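Lmo1340 protein (Listeria monocytogenes, PDB 4NLM) is a surface protein of unknown function, built as a beta propeller of the YqgU-like family and probably made as a lipoprotein. Local coordinates at residues I42-F47 / N357-S362; T126-A131 / W165-D170; V190-K195 / Y206-R211; L285-Y290 / M321-I326. One frame throughout, in Å; residues are numbered along the deposited sequence. Where two conformers were deposited one is given.

Contact 1 of 4, residues I42-F47 / N357-S362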
loop_
_atom_site.group_PDB
_atom_site.type_symbol
_atom_site.label_atom_id
_atom_site.label_comp_id
_atom_site.label_asym_id
_atom_site.label_seq_id
_atom_site.Cartn_x
_atom_site.Cartn_y
_atom_site.Cartn_z
ATOM N N ILE A 42 13.821 -17.474 10.363
ATOM C CA ILE A 42 14.074 -17.747 8.957
ATOM C C ILE A 42 15.449 -17.147 8.677
ATOM O O ILE A 42 15.745 -16.005 9.069
ATOM C CB ILE A 42 13.023 -17.122 8.017
ATOM C CG1 ILE A 42 11.632 -17.589 8.407
ATOM C CG2 ILE A 42 13.325 -17.495 6.573
ATOM C CD1 ILE A 42 10.522 -16.991 7.561
ATOM N N LYS A 43 16.263 -17.907 7.950
ATOM C CA LYS A 43 17.583 -17.452 7.521
ATOM C C LYS A 43 17.428 -16.138 6.777
ATOM O O LYS A 43 16.531 -15.965 5.948
ATOM C CB LYS A 43 18.264 -18.479 6.612
ATOM C CG LYS A 43 18.598 -19.794 7.306
ATOM C CD LYS A 43 19.252 -20.786 6.361
ATOM C CE LYS A 43 19.585 -22.082 7.081
ATOM N NZ LYS A 43 20.110 -23.124 6.161
ATOM N N THR A 44 18.328 -15.219 7.052
ATOM C CA THR A 44 18.250 -13.887 6.494
ATOM C C THR A 44 18.106 -13.800 4.981
ATOM O O THR A 44 17.223 -13.105 4.482
ATOM C CB THR A 44 19.477 -13.076 6.932
ATOM O OG1 THR A 44 19.661 -13.256 8.334
ATOM C CG2 THR A 44 19.295 -11.595 6.628
ATOM N N LYS A 45 18.940 -14.528 4.251
ATOM C CA LYS A 45 18.921 -14.474 2.792
ATOM C C LYS A 45 17.734 -15.222 2.186
ATOM O O LYS A 45 17.339 -14.963 1.045
ATOM C CB LYS A 45 20.253 -14.967 2.228
ATOM C CG LYS A 45 21.405 -14.000 2.501
ATOM C CD LYS A 45 21.028 -12.604 2.032
ATOM C CE LYS A 45 22.040 -11.561 2.474
ATOM N NZ LYS A 45 21.594 -10.190 2.101
ATOM N N GLU A 46 17.142 -16.109 2.976
ATOM C CA GLU A 46 15.984 -16.892 2.548
ATOM C C GLU A 46 14.681 -16.079 2.697
ATOM O O GLU A 46 13.826 -16.119 1.847
ATOM C CB GLU A 46 15.895 -18.161 3.372
ATOM C CG GLU A 46 14.767 -19.061 2.983
ATOM C CD GLU A 46 14.765 -20.416 3.667
ATOM O OE1 GLU A 46 15.730 -20.792 4.360
ATOM O OE2 GLU A 46 13.747 -21.118 3.472
ATOM N N PHE A 47 14.557 -15.328 3.783
ATOM C CA PHE A 47 13.373 -14.504 4.031
ATOM C C PHE A 47 13.401 -13.376 3.025
ATOM O O PHE A 47 14.411 -12.696 2.892
ATOM C CB PHE A 47 13.444 -13.945 5.449
ATOM C CG PHE A 47 12.335 -12.953 5.794
ATOM C CD1 PHE A 47 10.984 -13.255 5.593
ATOM C CD2 PHE A 47 12.649 -11.723 6.308
ATOM C CE1 PHE A 47 10.015 -12.358 5.918
ATOM C CE2 PHE A 47 11.669 -10.814 6.648
ATOM C CZ PHE A 47 10.348 -11.129 6.449
ATOM N N ASN A 357 12.046 -13.696 12.876
ATOM C CA ASN A 357 13.302 -13.499 13.577
ATOM C C ASN A 357 14.463 -13.852 12.705
ATOM O O ASN A 357 14.467 -14.891 12.053
ATOM C CB ASN A 357 13.351 -14.397 14.815
ATOM C CG ASN A 357 12.405 -13.931 15.913
ATOM O OD1 ASN A 357 12.415 -12.765 16.281
ATOM N ND2 ASN A 357 11.620 -14.846 16.459
ATOM N N THR A 358 15.460 -12.980 12.702
ATOM C CA THR A 358 16.684 -13.251 11.990
ATOM C C THR A 358 17.540 -14.059 12.974
ATOM O O THR A 358 17.573 -13.723 14.151
ATOM C CB THR A 358 17.450 -11.952 11.672
ATOM O OG1 THR A 358 17.937 -11.372 12.889
ATOM C CG2 THR A 358 16.571 -10.946 10.961
ATOM N N PRO A 359 18.151 -15.172 12.527
ATOM C CA PRO A 359 19.097 -15.810 13.483
ATOM C C PRO A 359 20.138 -14.811 13.997
ATOM O O PRO A 359 20.579 -13.966 13.251
ATOM C CB PRO A 359 19.804 -16.876 12.635
ATOM C CG PRO A 359 18.919 -17.093 11.448
ATOM C CD PRO A 359 18.228 -15.781 11.191
ATOM N N THR A 360 20.527 -14.936 15.264
ATOM C CA THR A 360 21.459 -13.989 15.878
ATOM C C THR A 360 22.861 -14.123 15.312
ATOM O O THR A 360 23.587 -13.150 15.305
ATOM C CB THR A 360 21.580 -14.185 17.399
ATOM O OG1 THR A 360 21.855 -15.559 17.674
ATOM C CG2 THR A 360 20.310 -13.802 18.063
ATOM N N LYS A 361 23.185 -15.327 14.855
ATOM C CA LYS A 361 24.450 -15.630 14.197
ATOM C C LYS A 361 24.199 -16.481 12.960
ATOM O O LYS A 361 23.141 -17.069 12.802
ATOM C CB LYS A 361 25.449 -16.356 15.111
ATOM C CG LYS A 361 25.724 -15.617 16.377
ATOM C CD LYS A 361 26.931 -16.198 17.092
ATOM C CE LYS A 361 27.374 -15.308 18.229
ATOM N NZ LYS A 361 28.658 -15.779 18.819
ATOM N N SER A 362 25.188 -16.529 12.076
ATOM C CA SER A 362 25.101 -17.338 10.870
ATOM C C SER A 362 25.440 -18.784 11.204
ATOM O O SER A 362 26.584 -19.092 11.512
ATOM C CB SER A 362 26.074 -16.829 9.798
ATOM O OG SER A 362 25.761 -15.517 9.381
#
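Ile42 and Asn357 supply the one hydrogen bond between these segments, and it belongs wholly to the backbone. The amide N of Ile42 gives its hydrogen to Asn357 O over 3.2 Å, fairly straight with an N-H...O angle of 165°. Asn357 also pairs through its backbone with Val40, so the bond carries the parallel pairing of strands 40-41 and 352-357 one step further before the two segments diverge. Beside it the carbonyl oxygens Ile42 O and Asn357 O come to 3.4 Å, two acceptors side by side with nothing to share.

The van der Waals part centres on Pro359. Its CD lies 3.3 Å from Ile42 O, and the same edge of the pyrrolidine ring reaches the backbone of Lys43, with CD 4.1 Å from Lys43 CA. Thr44 comes in from the start of a short turn with its hydroxyl branch leading: OG1 sits beside its own backbone N (chi1 -47°), and from there it lies 4.1 Å from Pro359 CD and 4.2 Å from Thr358 CB. These are light touches.

Ile42 sends its side chain elsewhere, onto Leu61 and Thr63 of strand 58-65 and onto Ile356.

With one backbone bond, a proline edge and no charge pairing, the contact is modest and depends little on side-chain polarity. It lies at the surface where the beginning and end of the modelled chain meet, consistent with strand pairing drawing the ends of the propeller ring together.

Contact 2 of 4, residues T126-A131 / W165-D170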
loop_
_atom_site.group_PDB
_atom_site.type_symbol
_atom_site.label_atom_id
_atom_site.label_comp_id
_atom_site.label_asym_id
_atom_site.label_seq_id
_atom_site.Cartn_x
_atom_site.Cartn_y
_atom_site.Cartn_z
ATOM N N THR A 126 -4.685 -20.936 -10.263
ATOM C CA THR A 126 -4.621 -19.742 -11.083
ATOM C C THR A 126 -6.048 -19.384 -11.548
ATOM O O THR A 126 -6.689 -20.131 -12.287
ATOM C CB THR A 126 -3.626 -19.924 -12.251
ATOM O OG1 THR A 126 -2.302 -20.165 -11.735
ATOM C CG2 THR A 126 -3.620 -18.696 -13.151
ATOM N N VAL A 127 -6.538 -18.229 -11.106
ATOM C CA VAL A 127 -7.873 -17.730 -11.456
ATOM C C VAL A 127 -7.867 -17.063 -12.831
ATOM O O VAL A 127 -8.817 -17.175 -13.591
ATOM C CB VAL A 127 -8.332 -16.680 -10.395
ATOM C CG1 VAL A 127 -9.650 -16.038 -10.793
ATOM C CG2 VAL A 127 -8.393 -17.330 -9.021
ATOM N N ALA A 128 -6.784 -16.369 -13.156
ATOM C CA ALA A 128 -6.682 -15.640 -14.419
ATOM C C ALA A 128 -5.223 -15.299 -14.673
ATOM O O ALA A 128 -4.425 -15.235 -13.744
ATOM C CB ALA A 128 -7.518 -14.367 -14.369
ATOM N N SER A 129 -4.899 -15.046 -15.929
ATOM C CA SER A 129 -3.555 -14.712 -16.286
ATOM C C SER A 129 -3.510 -13.931 -17.594
ATOM O O SER A 129 -4.334 -14.144 -18.470
ATOM C CB SER A 129 -2.772 -16.021 -16.449
ATOM O OG SER A 129 -1.401 -15.823 -16.672
ATOM N N ARG A 130 -2.528 -13.045 -17.741
ATOM C CA ARG A 130 -2.277 -12.381 -19.006
ATOM C C ARG A 130 -0.780 -12.216 -19.164
ATOM O O ARG A 130 -0.052 -12.021 -18.205
ATOM C CB ARG A 130 -3.035 -11.057 -19.194
ATOM C CG ARG A 130 -2.680 -9.940 -18.239
ATOM C CD ARG A 130 -3.439 -8.660 -18.602
ATOM N NE ARG A 130 -3.015 -8.073 -19.876
ATOM C CZ ARG A 130 -2.027 -7.191 -19.990
ATOM N NH1 ARG A 130 -1.353 -6.791 -18.914
ATOM N NH2 ARG A 130 -1.702 -6.713 -21.182
ATOM N N ALA A 131 -0.345 -12.343 -20.406
ATOM C CA ALA A 131 1.042 -12.259 -20.783
ATOM C C ALA A 131 1.373 -10.842 -21.186
ATOM O O ALA A 131 0.565 -10.173 -21.834
ATOM C CB ALA A 131 1.329 -13.207 -21.947
ATOM N N TRP A 165 -7.666 -3.950 -16.275
ATOM C CA TRP A 165 -7.888 -5.337 -16.563
ATOM C C TRP A 165 -8.999 -5.919 -15.736
ATOM O O TRP A 165 -8.850 -5.950 -14.517
ATOM C CB TRP A 165 -6.601 -6.103 -16.288
ATOM C CG TRP A 165 -6.632 -7.584 -16.599
ATOM C CD1 TRP A 165 -7.258 -8.197 -17.642
ATOM C CD2 TRP A 165 -5.931 -8.626 -15.884
ATOM N NE1 TRP A 165 -6.986 -9.557 -17.640
ATOM C CE2 TRP A 165 -6.174 -9.843 -16.573
ATOM C CE3 TRP A 165 -5.120 -8.646 -14.740
ATOM C CZ2 TRP A 165 -5.666 -11.057 -16.132
ATOM C CZ3 TRP A 165 -4.595 -9.866 -14.321
ATOM C CH2 TRP A 165 -4.858 -11.047 -15.019
ATOM N N ASP A 166 -10.110 -6.294 -16.384
ATOM C CA ASP A 166 -11.157 -7.040 -15.702
ATOM C C ASP A 166 -10.782 -8.480 -15.953
ATOM O O ASP A 166 -10.992 -9.009 -17.059
ATOM C CB ASP A 166 -12.556 -6.748 -16.228
ATOM C CG ASP A 166 -13.599 -7.468 -15.437
ATOM O OD1 ASP A 166 -13.334 -8.632 -15.018
ATOM O OD2 ASP A 166 -14.665 -6.881 -15.192
ATOM N N TYR A 167 -10.164 -9.098 -14.956
ATOM C CA TYR A 167 -9.598 -10.423 -15.172
ATOM C C TYR A 167 -10.642 -11.521 -15.231
ATOM O O TYR A 167 -10.355 -12.617 -15.687
ATOM C CB TYR A 167 -8.511 -10.738 -14.142
ATOM C CG TYR A 167 -8.983 -10.788 -12.712
ATOM C CD1 TYR A 167 -9.605 -11.913 -12.213
ATOM C CD2 TYR A 167 -8.720 -9.728 -11.834
ATOM C CE1 TYR A 167 -10.013 -11.965 -10.868
ATOM C CE2 TYR A 167 -9.102 -9.774 -10.510
ATOM C CZ TYR A 167 -9.760 -10.885 -10.025
ATOM O OH TYR A 167 -10.143 -10.911 -8.702
ATOM N N THR A 168 -11.849 -11.228 -14.772
ATOM C CA THR A 168 -12.949 -12.184 -14.826
ATOM C C THR A 168 -13.581 -12.211 -16.214
ATOM O O THR A 168 -14.166 -13.222 -16.601
ATOM C CB THR A 168 -13.992 -11.927 -13.721
ATOM O OG1 THR A 168 -14.727 -10.724 -13.974
ATOM C CG2 THR A 168 -13.392 -11.902 -12.339
ATOM N N LEU A 169 -13.448 -11.114 -16.953
ATOM C CA LEU A 169 -14.028 -11.008 -18.289
ATOM C C LEU A 169 -12.995 -10.952 -19.407
ATOM O O LEU A 169 -13.352 -10.777 -20.570
ATOM C CB LEU A 169 -14.923 -9.769 -18.354
ATOM C CG LEU A 169 -16.120 -9.830 -17.394
ATOM C CD1 LEU A 169 -16.959 -8.570 -17.526
ATOM C CD2 LEU A 169 -16.968 -11.081 -17.629
ATOM N N ASP A 170 -11.722 -11.120 -19.065
ATOM C CA ASP A 170 -10.636 -11.052 -20.039
ATOM C C ASP A 170 -10.738 -9.775 -20.859
ATOM O O ASP A 170 -10.552 -9.802 -22.083
ATOM C CB ASP A 170 -10.651 -12.274 -20.962
ATOM C CG ASP A 170 -10.560 -13.568 -20.202
ATOM O OD1 ASP A 170 -9.662 -13.687 -19.354
ATOM O OD2 ASP A 170 -11.380 -14.476 -20.464
#
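Arg130 lays its aliphatic stem across the indole of Trp165. CD sits over one face, 3.6 Å from the centroid of the five-membered ring and close to its normal, a CH-pi contact. The stem starts with CG lodged between backbone N and carbonyl carbon (chi1 64°), runs on extended, and bends at chi3. That bend lifts the guanidinium away from the indole but keeps it above the five-membered ring, its plane turned 61° from the indole; with CZ at 5.8 Å from that centroid, any cation-pi attraction is weak at most.

Trp165 holds its CG anti to the backbone N (chi1 -177°), which sends the indole across to strand 126-132. Its other face is closed from within its own segment by Tyr167 CB, 3.4 Å above the plane, so the ring is clamped between an arginine methylene and a tyrosine methylene.

Ala128 fills the angle between the two aromatics: its CB is 3.8 Å from Tyr167 CB and 4.2 Å from Trp165 CZ2. Further along, Val127 CG1 reaches Tyr167 CE1 at 4.1 Å.

Val127 and Ala128 form a classic beta bulge opposite Ile118 of strand 114-120. The contact joins the outermost strand of one four-stranded sheet, 126-132, to the end of strand 159-166 in the next, where the chain turns toward strand 171-174. Phe151 of strand 148-155 touches both Arg130 and Trp165, and Asn102 of strand 102-108 touches Val127 and Tyr167.

Contact 3 of 4, residues V190-K195 / Y206-R211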
loop_
_atom_site.group_PDB
_atom_site.type_symbol
_atom_site.label_atom_id
_atom_site.label_comp_id
_atom_site.label_asym_id
_atom_site.label_seq_id
_atom_site.Cartn_x
_atom_site.Cartn_y
_atom_site.Cartn_z
ATOM N N VAL A 190 -12.240 7.038 -11.072
ATOM C CA VAL A 190 -10.843 7.163 -10.654
ATOM C C VAL A 190 -10.582 8.617 -10.322
ATOM O O VAL A 190 -11.190 9.516 -10.897
ATOM C CB VAL A 190 -9.855 6.690 -11.752
ATOM C CG1 VAL A 190 -9.952 7.555 -13.000
ATOM C CG2 VAL A 190 -8.426 6.720 -11.243
ATOM N N ILE A 191 -9.752 8.828 -9.314
ATOM C CA ILE A 191 -9.282 10.142 -8.951
ATOM C C ILE A 191 -7.797 10.189 -9.354
ATOM O O ILE A 191 -7.064 9.203 -9.202
ATOM C CB ILE A 191 -9.410 10.409 -7.432
ATOM C CG1 ILE A 191 -10.866 10.509 -6.984
ATOM C CG2 ILE A 191 -8.706 11.699 -7.025
ATOM C CD1 ILE A 191 -11.057 10.541 -5.482
ATOM N N SER A 192 -7.410 11.327 -9.892
ATOM C CA SER A 192 -6.014 11.532 -10.260
ATOM C C SER A 192 -5.528 12.878 -9.756
ATOM O O SER A 192 -6.324 13.819 -9.639
ATOM C CB SER A 192 -5.832 11.438 -11.783
ATOM O OG SER A 192 -6.584 12.422 -12.478
ATOM N N ASN A 193 -4.233 12.956 -9.457
ATOM C CA ASN A 193 -3.626 14.206 -9.053
ATOM C C ASN A 193 -2.840 14.676 -10.252
ATOM O O ASN A 193 -1.807 14.112 -10.577
ATOM C CB ASN A 193 -2.701 14.024 -7.849
ATOM C CG ASN A 193 -2.219 15.349 -7.272
ATOM O OD1 ASN A 193 -2.576 16.409 -7.747
ATOM N ND2 ASN A 193 -1.430 15.278 -6.215
ATOM N N ASN A 194 -3.342 15.717 -10.905
ATOM C CA ASN A 194 -2.774 16.198 -12.147
ATOM C C ASN A 194 -1.850 17.375 -11.882
ATOM O O ASN A 194 -2.278 18.445 -11.442
ATOM C CB ASN A 194 -3.889 16.582 -13.130
ATOM C CG ASN A 194 -4.753 15.391 -13.568
ATOM O OD1 ASN A 194 -4.681 14.295 -13.006
ATOM N ND2 ASN A 194 -5.598 15.620 -14.561
ATOM N N LYS A 195 -0.563 17.151 -12.119
ATOM C CA LYS A 195 0.448 18.164 -11.879
ATOM C C LYS A 195 0.735 18.895 -13.172
ATOM O O LYS A 195 0.797 18.275 -14.239
ATOM C CB LYS A 195 1.689 17.495 -11.320
ATOM C CG LYS A 195 1.388 16.814 -10.001
ATOM C CD LYS A 195 2.627 16.315 -9.305
ATOM C CE LYS A 195 2.226 15.660 -8.003
ATOM N NZ LYS A 195 3.390 15.269 -7.182
ATOM N N TYR A 206 -8.671 15.435 -9.703
ATOM C CA TYR A 206 -9.788 15.306 -10.611
ATOM C C TYR A 206 -10.451 13.952 -10.449
ATOM O O TYR A 206 -9.800 12.950 -10.198
ATOM C CB TYR A 206 -9.305 15.439 -12.061
ATOM C CG TYR A 206 -8.976 16.847 -12.441
ATOM C CD1 TYR A 206 -7.731 17.369 -12.192
ATOM C CD2 TYR A 206 -9.912 17.653 -13.070
ATOM C CE1 TYR A 206 -7.412 18.665 -12.536
ATOM C CE2 TYR A 206 -9.603 18.957 -13.421
ATOM C CZ TYR A 206 -8.351 19.458 -13.139
ATOM O OH TYR A 206 -8.019 20.746 -13.485
ATOM N N LEU A 207 -11.773 13.944 -10.616
ATOM C CA LEU A 207 -12.586 12.731 -10.606
ATOM C C LEU A 207 -13.069 12.490 -12.040
ATOM O O LEU A 207 -13.454 13.433 -12.737
ATOM C CB LEU A 207 -13.828 12.904 -9.738
ATOM C CG LEU A 207 -14.748 11.691 -9.575
ATOM C CD1 LEU A 207 -14.031 10.542 -8.879
ATOM C CD2 LEU A 207 -15.997 12.067 -8.782
ATOM N N GLN A 208 -13.041 11.245 -12.480
ATOM C CA GLN A 208 -13.532 10.906 -13.818
ATOM C C GLN A 208 -14.004 9.482 -13.863
ATOM O O GLN A 208 -13.577 8.627 -13.103
ATOM C CB GLN A 208 -12.420 11.061 -14.851
ATOM C CG GLN A 208 -11.111 10.400 -14.436
ATOM C CD GLN A 208 -9.978 11.393 -14.167
ATOM O OE1 GLN A 208 -9.598 12.138 -15.091
ATOM N NE2 GLN A 208 -9.394 11.389 -12.934
ATOM N N ASP A 209 -14.938 9.234 -14.768
ATOM C CA ASP A 209 -15.389 7.890 -15.054
ATOM C C ASP A 209 -14.401 7.302 -16.061
ATOM O O ASP A 209 -14.092 7.927 -17.064
ATOM C CB ASP A 209 -16.808 7.932 -15.613
ATOM C CG ASP A 209 -17.438 6.557 -15.731
ATOM O OD1 ASP A 209 -16.857 5.681 -16.398
ATOM O OD2 ASP A 209 -18.513 6.354 -15.128
ATOM N N ILE A 210 -13.928 6.095 -15.803
ATOM C CA ILE A 210 -12.878 5.463 -16.642
ATOM C C ILE A 210 -13.285 5.138 -18.062
ATOM O O ILE A 210 -12.454 4.817 -18.926
ATOM C CB ILE A 210 -12.342 4.159 -16.023
ATOM C CG1 ILE A 210 -13.432 3.091 -15.922
ATOM C CG2 ILE A 210 -11.705 4.433 -14.679
ATOM C CD1 ILE A 210 -12.926 1.739 -15.469
ATOM N N ARG A 211 -14.575 5.204 -18.308
ATOM C CA ARG A 211 -15.111 4.904 -19.613
ATOM C C ARG A 211 -15.145 6.129 -20.518
ATOM O O ARG A 211 -15.184 5.988 -21.749
ATOM C CB ARG A 211 -16.520 4.366 -19.415
ATOM C CG ARG A 211 -16.541 3.005 -18.730
ATOM C CD ARG A 211 -17.955 2.588 -18.386
ATOM N NE ARG A 211 -18.535 3.454 -17.368
ATOM C CZ ARG A 211 -19.785 3.397 -16.913
ATOM N NH1 ARG A 211 -20.159 4.250 -15.966
ATOM N NH2 ARG A 211 -20.661 2.510 -17.384
#
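Val190 N donates to Gln208 O at 2.9 Å, and Ser192 and Tyr206 exchange both of their backbone bonds, the shortest rungs of a regular antiparallel ladder. In return Gln208 N donates to Val190 O at 3.0 Å. The side chain adds a longer bond: Gln208 NE2 approaches Val190 O at 3.3 Å from above the carbonyl plane. Gln208 NE2 also donates to Ser192 OG at 3.0 Å, which fixes the rotation of the glutamine head. Gln208 gets there by a strained-looking route: CG sits between backbone N and carbonyl carbon, and a bend at chi2 (-113°) folds the head back over the neighbouring strand.

Between the two hydrogen-bonded pairs lies the non-hydrogen-bonded pair Ile191-Leu207, where Ile191 CA comes within 3.1 Å of Tyr206 O as a CA-H...O contact.

Packing follows the two faces. Ile191 CG1 meets Leu207 CD1 at 3.7 Å on one, beside Ile219; on the other, in the conformer given, Val190 CG1 lies beside Gln208 CG and Ile210 CG2.

This is an antiparallel beta hairpin, strands 189-194 and 203-209, forming the middle of a four-stranded propeller blade.

Contact 4 of 4, residues L285-Y290 / M321-I326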
loop_
_atom_site.group_PDB
_atom_site.type_symbol
_atom_site.label_atom_id
_atom_site.label_comp_id
_atom_site.label_asym_id
_atom_site.label_seq_id
_atom_site.Cartn_x
_atom_site.Cartn_y
_atom_site.Cartn_z
ATOM N N LEU A 285 -3.541 5.694 11.039
ATOM C CA LEU A 285 -2.226 5.568 11.720
ATOM C C LEU A 285 -1.144 6.187 10.890
ATOM O O LEU A 285 -1.027 5.903 9.702
ATOM C CB LEU A 285 -1.885 4.095 11.873
ATOM C CG LEU A 285 -2.822 3.247 12.711
ATOM C CD1 LEU A 285 -2.565 1.760 12.530
ATOM C CD2 LEU A 285 -2.681 3.625 14.154
ATOM N N THR A 286 -0.342 7.048 11.514
ATOM C CA THR A 286 0.765 7.683 10.801
ATOM C C THR A 286 1.905 7.983 11.744
ATOM O O THR A 286 1.700 8.238 12.936
ATOM C CB THR A 286 0.324 9.008 10.135
ATOM O OG1 THR A 286 1.373 9.562 9.346
ATOM C CG2 THR A 286 -0.231 10.007 11.125
ATOM N N PHE A 287 3.108 7.994 11.193
ATOM C CA PHE A 287 4.238 8.584 11.891
ATOM C C PHE A 287 4.150 10.097 11.763
ATOM O O PHE A 287 3.650 10.654 10.762
ATOM C CB PHE A 287 5.587 8.023 11.372
ATOM C CG PHE A 287 5.751 6.619 11.758
ATOM C CD1 PHE A 287 6.190 6.310 13.045
ATOM C CD2 PHE A 287 5.470 5.585 10.890
ATOM C CE1 PHE A 287 6.279 5.008 13.445
ATOM C CE2 PHE A 287 5.567 4.297 11.292
ATOM C CZ PHE A 287 6.000 3.998 12.575
ATOM N N VAL A 288 4.648 10.773 12.797
ATOM C CA VAL A 288 4.636 12.216 12.891
ATOM C C VAL A 288 5.995 12.657 13.461
ATOM O O VAL A 288 6.413 12.122 14.458
ATOM C CB VAL A 288 3.501 12.693 13.831
ATOM C CG1 VAL A 288 3.487 14.175 14.005
ATOM C CG2 VAL A 288 2.152 12.280 13.297
ATOM N N PRO A 289 6.612 13.680 12.866
ATOM C CA PRO A 289 7.869 14.172 13.406
ATOM C C PRO A 289 7.637 15.020 14.640
ATOM O O PRO A 289 6.584 15.595 14.797
ATOM C CB PRO A 289 8.423 15.065 12.274
ATOM C CG PRO A 289 7.533 14.831 11.107
ATOM C CD PRO A 289 6.230 14.386 11.632
ATOM N N TYR A 290 8.666 15.147 15.462
ATOM C CA TYR A 290 8.599 15.991 16.636
ATOM C C TYR A 290 8.770 17.475 16.344
ATOM O O TYR A 290 8.344 18.315 17.129
ATOM C CB TYR A 290 9.625 15.562 17.672
ATOM C CG TYR A 290 9.277 14.255 18.300
ATOM C CD1 TYR A 290 8.197 14.161 19.162
ATOM C CD2 TYR A 290 10.004 13.122 18.046
ATOM C CE1 TYR A 290 7.862 12.972 19.735
ATOM C CE2 TYR A 290 9.659 11.906 18.604
ATOM C CZ TYR A 290 8.558 11.847 19.465
ATOM O OH TYR A 290 8.243 10.662 20.072
HETATM N N MSE A 321 10.331 6.598 17.802
HETATM C CA MSE A 321 10.334 5.490 16.834
HETATM C C MSE A 321 10.927 5.881 15.526
HETATM O O MSE A 321 11.004 7.066 15.218
HETATM C CB MSE A 321 8.907 5.241 16.307
HETATM C CG MSE A 321 7.978 4.970 17.436
HETATM SE SE MSE A 321 7.134 3.327 16.900
HETATM C CE MSE A 321 7.977 2.267 18.331
ATOM N N ASP A 322 11.282 4.884 14.726
ATOM C CA ASP A 322 11.677 5.124 13.351
ATOM C C ASP A 322 10.513 4.960 12.379
ATOM O O ASP A 322 9.608 4.109 12.545
ATOM C CB ASP A 322 12.815 4.260 12.897
ATOM C CG ASP A 322 13.434 4.785 11.589
ATOM O OD1 ASP A 322 13.349 6.045 11.305
ATOM O OD2 ASP A 322 14.026 3.960 10.858
ATOM N N ASN A 323 10.488 5.863 11.423
ATOM C CA ASN A 323 9.481 5.893 10.378
ATOM C C ASN A 323 9.737 4.758 9.392
ATOM O O ASN A 323 10.727 4.804 8.684
ATOM C CB ASN A 323 9.589 7.244 9.681
ATOM C CG ASN A 323 8.727 7.359 8.452
ATOM O OD1 ASN A 323 7.508 7.181 8.520
ATOM N ND2 ASN A 323 9.341 7.688 7.323
ATOM N N GLN A 324 8.872 3.748 9.360
ATOM C CA GLN A 324 8.996 2.644 8.415
ATOM C C GLN A 324 7.570 2.250 8.034
ATOM O O GLN A 324 6.622 2.656 8.702
ATOM C CB GLN A 324 9.746 1.461 9.020
ATOM C CG GLN A 324 11.128 1.848 9.541
ATOM C CD GLN A 324 11.930 0.685 10.058
ATOM O OE1 GLN A 324 11.490 -0.449 10.030
ATOM N NE2 GLN A 324 13.139 0.972 10.500
ATOM N N PRO A 325 7.390 1.460 6.980
ATOM C CA PRO A 325 6.023 1.115 6.575
ATOM C C PRO A 325 5.224 0.437 7.674
ATOM O O PRO A 325 5.746 -0.324 8.488
ATOM C CB PRO A 325 6.270 0.192 5.376
ATOM C CG PRO A 325 7.547 0.678 4.776
ATOM C CD PRO A 325 8.372 0.987 5.989
ATOM N N ILE A 326 3.910 0.679 7.604
ATOM C CA ILE A 326 2.912 0.124 8.532
ATOM C C ILE A 326 1.664 -0.297 7.767
ATOM O O ILE A 326 1.293 0.351 6.825
ATOM C CB ILE A 326 2.558 1.079 9.668
ATOM C CG1 ILE A 326 2.300 2.504 9.150
ATOM C CG2 ILE A 326 3.635 1.039 10.747
ATOM C CD1 ILE A 326 1.734 3.455 10.215
#
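The linker between two successive sheets of the propeller runs past the first strand of the sheet it has just left, and Phe287 of strand 284-289 plugs into the bend of 321-326. Its CG lies beside the backbone N, anti to the carbonyl carbon (chi1 -69°), and the ring projects into the curve of the linker.

The linker backbone packs against one face of the ring. Asn323 CA sits over it, 4.1 Å from the ring centroid and 12° off the normal, a CH-pi contact. Asp322 O lies over the same face, 3.6 Å from Phe287 CE1, and Gln324 O comes to 3.2 Å from Phe287 CE2 by an oblique approach. At the edge, in plane with the ring, stands the selenium of Met321 (a selenomethionine), in the conformer given 5.3 Å from the centroid: a Met-aromatic contact.

Ile326 closes the far end. Its CG2 packs on Phe287 CE2 at 3.8 Å, whereas CD1 reaches across to strand 284-289, 4.0 Å from Leu285 CB.

Two of the polar atoms beside the ring have partners outside the segments. Asn323 OD1, 3.5 Å from Phe287 CD2, accepts from the backbone N of Tyr274, and Asp322 O is bonded to Tyr337 OH. These bonds anchor the linker, and Tyr337 of strand 334-337 itself touches Phe287 and Ile326.

Such burial of an aromatic is an inter-blade contact of a beta propeller, here joining the sheet of strands 284-289, 302-308 and 313-321 to the sheet that has 326-328 as an outermost strand.

Overall arrangement
The four contacts are spread round one ring of beta sheets. Contact 1 joins the two ends of the chain, so contacts 2, 3 and 4, which follow one another in series, all lie within the long span it closes. Contact 2 links neighbouring sheets and contact 3 lies within the following sheet. Contacts 2 and 3 are closest, their centres 24 Å apart and their nearest atoms about 8 Å; contacts 1 and 3 lie 44 Å apart between centres, on opposite sides of the chain's centre. Strand 40-41 joins the sheet of 326-328 and 352-357: contact 1 brings the start of the chain onto this last sheet and contact 4 packs the preceding sheet against it, consistent with closure of the ring.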